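Local coordinates for protein xylulose kinase (Bifidobacterium adolescentis ATCC 15703, PDB 3I8B) that probably phosphorylates D-xylulose at the expense of ATP, giving D-xylulose 5-phosphate and ADP, as a member of the FGGY carbohydrate kinase family, at residues A[243-253]-A[263-271]. Sequence-based numbering, arbitrary orientation.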
loop_
_atom_site.group_PDB
_atom_site.type_symbol
_atom_site.label_atom_id
_atom_site.label_comp_id
_atom_site.label_asym_id
_atom_site.label_seq_id
_atom_site.Cartn_x
_atom_site.Cartn_y
_atom_site.Cartn_z
ATOM N N LEU A 243 -7.940 13.757 -7.802
ATOM C CA LEU A 243 -7.481 14.143 -9.139
ATOM C C LEU A 243 -7.282 12.924 -10.017
ATOM O O LEU A 243 -7.007 11.832 -9.526
ATOM C CB LEU A 243 -6.170 14.937 -9.063
ATOM C CG LEU A 243 -6.205 16.230 -8.257
ATOM C CD1 LEU A 243 -4.814 16.867 -8.253
ATOM C CD2 LEU A 243 -7.247 17.189 -8.821
ATOM N N GLY A 244 -7.414 13.115 -11.326
ATOM C CA GLY A 244 -7.037 12.078 -12.269
ATOM C C GLY A 244 -5.534 11.862 -12.232
ATOM O O GLY A 244 -4.780 12.735 -11.788
ATOM N N PRO A 245 -5.092 10.700 -12.732
ATOM C CA PRO A 245 -3.702 10.234 -12.735
ATOM C C PRO A 245 -2.701 11.230 -13.355
ATOM O O PRO A 245 -1.542 11.279 -12.925
ATOM C CB PRO A 245 -3.774 8.952 -13.574
ATOM C CG PRO A 245 -5.007 9.140 -14.440
ATOM C CD PRO A 245 -5.970 9.777 -13.475
ATOM N N ARG A 246 -3.132 12.025 -14.327
ATOM C CA ARG A 246 -2.205 12.964 -14.943
ATOM C C ARG A 246 -2.697 14.402 -14.955
ATOM O O ARG A 246 -2.293 15.192 -15.802
ATOM C CB ARG A 246 -1.817 12.506 -16.353
ATOM C CG ARG A 246 -2.970 12.399 -17.315
ATOM C CD ARG A 246 -2.489 11.797 -18.623
ATOM N NE ARG A 246 -2.954 12.589 -19.755
ATOM C CZ ARG A 246 -4.015 12.281 -20.491
ATOM N NH1 ARG A 246 -4.710 11.182 -20.220
ATOM N NH2 ARG A 246 -4.372 13.065 -21.500
ATOM N N ASP A 247 -3.544 14.744 -13.989
ATOM C CA ASP A 247 -4.027 16.114 -13.815
ATOM C C ASP A 247 -3.087 16.886 -12.917
ATOM O O ASP A 247 -2.678 16.378 -11.889
ATOM C CB ASP A 247 -5.396 16.097 -13.121
ATOM C CG ASP A 247 -6.497 15.525 -13.999
ATOM O OD1 ASP A 247 -6.351 15.551 -15.242
ATOM O OD2 ASP A 247 -7.515 15.059 -13.443
ATOM N N ALA A 248 -2.759 18.122 -13.270
ATOM C CA ALA A 248 -2.056 18.984 -12.323
ATOM C C ALA A 248 -3.032 19.450 -11.238
ATOM O O ALA A 248 -4.200 19.698 -11.528
ATOM C CB ALA A 248 -1.477 20.179 -13.034
ATOM N N ALA A 249 -2.562 19.607 -10.003
ATOM C CA ALA A 249 -3.431 20.186 -8.982
ATOM C C ALA A 249 -3.763 21.640 -9.312
ATOM O O ALA A 249 -3.024 22.308 -10.031
ATOM C CB ALA A 249 -2.799 20.090 -7.593
ATOM N N PRO A 250 -4.871 22.144 -8.759
ATOM C CA PRO A 250 -5.239 23.548 -8.965
ATOM C C PRO A 250 -4.252 24.524 -8.322
ATOM O O PRO A 250 -4.246 25.704 -8.666
ATOM C CB PRO A 250 -6.606 23.662 -8.274
ATOM C CG PRO A 250 -7.128 22.275 -8.207
ATOM C CD PRO A 250 -5.906 21.400 -8.027
ATOM N N VAL A 251 -3.447 24.056 -7.381
ATOM C CA VAL A 251 -2.473 24.934 -6.747
ATOM C C VAL A 251 -1.060 24.420 -7.037
ATOM O O VAL A 251 -0.853 23.217 -7.176
ATOM C CB VAL A 251 -2.682 25.012 -5.200
ATOM C CG1 VAL A 251 -3.999 25.708 -4.861
ATOM C CG2 VAL A 251 -2.624 23.607 -4.577
ATOM N N LYS A 252 -0.101 25.341 -7.112
ATOM C CA LYS A 252 1.309 25.009 -7.333
ATOM C C LYS A 252 2.029 25.024 -5.997
ATOM O O LYS A 252 1.469 25.470 -4.998
ATOM C CB LYS A 252 1.962 26.059 -8.247
ATOM C CG LYS A 252 1.336 26.192 -9.630
ATOM C CD LYS A 252 2.046 27.274 -10.449
ATOM C CE LYS A 252 1.472 27.373 -11.861
ATOM N NZ LYS A 252 2.117 28.478 -12.665
ATOM N N ALA A 253 3.272 24.562 -5.975
ATOM C CA ALA A 253 4.093 24.703 -4.780
ATOM C C ALA A 253 4.236 26.178 -4.471
ATOM O O ALA A 253 4.293 27.007 -5.381
ATOM C CB ALA A 253 5.455 24.088 -4.990
ATOM N N GLU A 263 10.304 28.778 -15.161
ATOM C CA GLU A 263 9.128 29.278 -15.879
ATOM C C GLU A 263 7.872 28.587 -15.394
ATOM O O GLU A 263 7.732 27.374 -15.556
ATOM C CB GLU A 263 9.240 28.999 -17.386
ATOM C CG GLU A 263 10.276 29.826 -18.157
ATOM C CD GLU A 263 10.180 31.324 -17.884
ATOM O OE1 GLU A 263 10.958 31.794 -17.028
ATOM O OE2 GLU A 263 9.342 32.023 -18.513
ATOM N N GLY A 264 6.964 29.353 -14.802
ATOM C CA GLY A 264 5.680 28.826 -14.375
ATOM C C GLY A 264 5.683 28.232 -12.977
ATOM O O GLY A 264 4.669 27.689 -12.532
ATOM N N GLY A 265 6.812 28.333 -12.283
ATOM C CA GLY A 265 6.933 27.767 -10.942
ATOM C C GLY A 265 6.854 26.252 -10.955
ATOM O O GLY A 265 7.079 25.628 -11.986
ATOM N N CYS A 266 6.509 25.663 -9.813
ATOM C CA CYS A 266 6.470 24.217 -9.656
ATOM C C CYS A 266 5.032 23.723 -9.489
ATOM O O CYS A 266 4.379 24.000 -8.464
ATOM C CB CYS A 266 7.299 23.811 -8.443
ATOM S SG CYS A 266 7.368 22.049 -8.144
ATOM N N LEU A 267 4.525 23.018 -10.500
ATOM C CA LEU A 267 3.188 22.454 -10.383
ATOM C C LEU A 267 3.189 21.271 -9.430
ATOM O O LEU A 267 4.237 20.703 -9.120
ATOM C CB LEU A 267 2.608 22.068 -11.747
ATOM C CG LEU A 267 3.272 21.019 -12.625
ATOM C CD1 LEU A 267 2.880 19.610 -12.185
ATOM C CD2 LEU A 267 2.832 21.260 -14.067
ATOM N N LEU A 268 2.012 20.912 -8.949
ATOM C CA LEU A 268 1.895 19.767 -8.061
ATOM C C LEU A 268 1.117 18.689 -8.789
ATOM O O LEU A 268 0.023 18.941 -9.308
ATOM C CB LEU A 268 1.208 20.157 -6.742
ATOM C CG LEU A 268 1.954 21.174 -5.864
ATOM C CD1 LEU A 268 1.093 21.691 -4.678
ATOM C CD2 LEU A 268 3.284 20.583 -5.356
ATOM N N ALA A 269 1.705 17.502 -8.863
ATOM C CA ALA A 269 1.025 16.331 -9.404
ATOM C C ALA A 269 0.165 15.711 -8.297
ATOM O O ALA A 269 0.300 16.083 -7.134
ATOM C CB ALA A 269 2.050 15.319 -9.949
ATOM N N PRO A 270 -0.745 14.790 -8.659
ATOM C CA PRO A 270 -1.725 14.337 -7.670
ATOM C C PRO A 270 -1.109 13.606 -6.470
ATOM O O PRO A 270 -1.723 13.591 -5.407
ATOM C CB PRO A 270 -2.607 13.386 -8.472
ATOM C CG PRO A 270 -2.527 13.912 -9.874
ATOM C CD PRO A 270 -1.089 14.337 -10.021
ATOM N N GLY A 271 0.081 13.034 -6.629
ATOM C CA GLY A 271 0.683 12.231 -5.575
ATOM C C GLY A 271 0.020 10.856 -5.520
ATOM O O GLY A 271 -0.712 10.471 -6.444
HETATM O O HOH W 1 -0.149 22.465 -9.707
HETATM O O HOH W 2 5.926 27.135 -7.525
#
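Leu-268 reaches from strand 267-273 into the bend of loop 243-253; its CG stands beside the backbone N (chi1 -64°), which lays the branched end against Val-251 O and Ala-253 N. CB sits 4.1 Å from CB of Ala-249, the side chains of Leu-268 and Val-251 cross at a slant with CD1 coming to CG2, and CD2 lies against CB of Ala-253, which also meets CB of Cys-266. Phe-193 and Ala-176 border the same apolar patch. At the other end the ring of Pro-270 is set roughly at right angles to the side chain of Leu-243, CG to CB 3.9 Å. Its CG and CD also face backbone oxygens of the type I turn 244-247, whose Asp-247 lends OD2 to the N of Gly-244, met 40° out of the carboxylate plane.

Two backbone bonds tie the loop to segment 263-271: Ala-249 N to Leu-268 O, 2.8 Å and almost straight, and Ala-253 N to Cys-266 O, 2.8 Å. Between them one water takes the N-H of Leu-268 (2.8 Å) and donates to the carbonyl oxygens of Ala-249 and Val-251; a second joins Cys-266 N to Ala-253 O. On the solvent-exposed side Lys-252, fully extended beyond CG, runs past the Cys-266 carbonyl to place NZ 2.7 Å from Gly-264 O, 32° off the carbonyl plane.

Leu-268 and Cys-266 thus each give N-H to water and C=O to a loop N-H, while Leu-267 and Ala-269 bond to strand 65-72. Asp-247 O is buried against Pro-270 without a hydrogen-bonding partner, a probable energetic cost of that apolar cover.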